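Local coordinates for protein flavodoxin (Bacillus cereus, PDB 6GAQ) that binds flavin mononucleotide and probably serves as a low-potential electron donor to a number of redox enzymes, at residues Q125-I130 against K142-F146. Residues are numbered along the deposited sequence; the frame is centred on the assembly and turned at random.
Sequences QEGLKI and KCSNF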
# COMPACT_ATOMS: atom_id res chain seq x y z
N GLN A 125 -7.01 -8.50 -3.00
CA GLN A 125 -6.51 -8.57 -4.36
C GLN A 125 -4.99 -8.52 -4.35
O GLN A 125 -4.37 -8.09 -3.37
CB GLN A 125 -7.07 -7.43 -5.23
CG GLN A 125 -6.80 -6.04 -4.69
CD GLN A 125 -7.68 -4.99 -5.33
OE1 GLN A 125 -8.90 -5.14 -5.39
NE2 GLN A 125 -7.07 -3.92 -5.81
N GLU A 126 -4.40 -8.98 -5.45
CA GLU A 126 -2.95 -8.97 -5.60
C GLU A 126 -2.43 -7.54 -5.69
O GLU A 126 -3.13 -6.63 -6.15
CB GLU A 126 -2.54 -9.76 -6.84
CG GLU A 126 -1.04 -9.93 -7.04
CD GLU A 126 -0.36 -10.56 -5.83
OE1 GLU A 126 -0.93 -11.50 -5.24
OE2 GLU A 126 0.76 -10.11 -5.48
N GLY A 127 -1.20 -7.35 -5.23
CA GLY A 127 -0.66 -6.01 -5.11
C GLY A 127 -0.43 -5.35 -6.46
O GLY A 127 -0.23 -6.00 -7.49
N LEU A 128 -0.45 -4.01 -6.44
CA LEU A 128 -0.17 -3.20 -7.61
C LEU A 128 1.33 -2.94 -7.69
O LEU A 128 1.93 -2.44 -6.73
CB LEU A 128 -0.94 -1.88 -7.55
CG LEU A 128 -0.44 -0.71 -8.38
CD1 LEU A 128 -0.67 -0.95 -9.86
CD2 LEU A 128 -1.11 0.59 -7.93
N LYS A 129 1.93 -3.27 -8.83
CA LYS A 129 3.36 -3.12 -9.05
C LYS A 129 3.57 -2.12 -10.19
O LYS A 129 3.27 -2.42 -11.35
CB LYS A 129 4.01 -4.46 -9.36
CG LYS A 129 3.49 -5.59 -8.48
CD LYS A 129 4.32 -6.85 -8.63
CE LYS A 129 3.42 -8.05 -8.85
NZ LYS A 129 2.21 -8.03 -7.98
N ILE A 130 4.08 -0.94 -9.85
CA ILE A 130 4.36 0.12 -10.81
C ILE A 130 5.88 0.26 -10.91
O ILE A 130 6.58 0.11 -9.91
CB ILE A 130 3.70 1.45 -10.38
CG1 ILE A 130 2.18 1.34 -10.45
CG2 ILE A 130 4.21 2.63 -11.21
CD1 ILE A 130 1.60 1.46 -11.86
N LYS A 142 -3.27 1.51 -14.70
CA LYS A 142 -3.00 0.44 -13.75
C LYS A 142 -3.47 0.83 -12.35
O LYS A 142 -4.12 0.04 -11.66
CB LYS A 142 -1.51 0.11 -13.74
CG LYS A 142 -1.08 -0.90 -14.79
CD LYS A 142 0.43 -0.91 -14.97
CE LYS A 142 1.12 -1.70 -13.86
NZ LYS A 142 2.59 -1.77 -14.07
N CYS A 143 -3.15 2.06 -11.92
CA CYS A 143 -3.61 2.53 -10.62
C CYS A 143 -5.13 2.68 -10.59
O CYS A 143 -5.77 2.37 -9.58
CB CYS A 143 -2.94 3.86 -10.28
SG CYS A 143 -1.13 3.83 -10.32
N SER A 144 -5.72 3.15 -11.69
CA SER A 144 -7.16 3.35 -11.74
C SER A 144 -7.91 2.02 -11.61
O SER A 144 -8.93 1.94 -10.91
CB SER A 144 -7.56 4.06 -13.03
OG SER A 144 -8.94 4.37 -13.04
N ASN A 145 -7.41 0.97 -12.27
CA ASN A 145 -8.06 -0.33 -12.17
C ASN A 145 -7.88 -0.93 -10.78
O ASN A 145 -8.81 -1.54 -10.23
CB ASN A 145 -7.51 -1.28 -13.23
CG ASN A 145 -7.80 -0.80 -14.64
OD1 ASN A 145 -8.75 -0.07 -14.88
ND2 ASN A 145 -6.96 -1.22 -15.59
N PHE A 146 -6.70 -0.76 -10.19
CA PHE A 146 -6.43 -1.32 -8.87
C PHE A 146 -7.34 -0.70 -7.82
O PHE A 146 -7.95 -1.41 -7.00
CB PHE A 146 -4.96 -1.12 -8.50
CG PHE A 146 -4.58 -1.66 -7.15
CD1 PHE A 146 -4.24 -2.99 -7.00
CD2 PHE A 146 -4.56 -0.83 -6.04
CE1 PHE A 146 -3.89 -3.49 -5.75
CE2 PHE A 146 -4.21 -1.32 -4.80
CZ PHE A 146 -3.88 -2.66 -4.65
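Phe146 puts its ring between two side chains of the 125-130 segment: Leu128 lies over one face and Gln125 over the opposite one. On the first, Leu128 CB makes a CH-pi contact over the face, 3.7 Å from the centroid of the Phe146 ring. On the second, Gln125 NE2 sits above the rim near CD1 and CE1 of Phe146, with amide and ring planes 81° apart, so the amide meets the ring end-on with its nitrogen rather than lying flat on it. At the edge, in the ring plane, Glu126 O comes 3.3 Å from Phe146 CE1. With CG anti to the backbone N, the Phe146 ring is carried toward the strand, between Leu128 and Gln125.

The same Gln125 NE2 donates to Phe146 O at 2.9 Å, with an N-H...O angle of 157°; the oxygen lies in the amide plane, while the donor is tilted from the carbonyl plane. One amide nitrogen thus bonds the carbonyl of Phe146 and also packs over its ring, while Gln125 OE1 accepts a weak hydrogen bond from Lys153.

Further along, Leu128 CD2 and Ile130 CD1 converge on Cys143 SG, at 4.0 and 3.9 Å, and Ile25 of helix 21-35 touches all three side chains. The Lys142 chain passes Ile130 heading the opposite way, its CE 3.8 Å from Ile130 CD1, and its NZ donates a hydrogen bond to Lys129 O at 2.9 Å, in the carbonyl plane.

The strand 128-130 and helix 142-146 axes run nearly antiparallel (170°), 9.3 Å apart. This is the C-terminal helix of the flavodoxin-like alpha/beta sandwich, packed on the edge strand of its five-stranded parallel sheet; the Ile130 side chain lies beside a bound calcium ion and touches Asp139, which binds calcium together with Glu131 and Ala133.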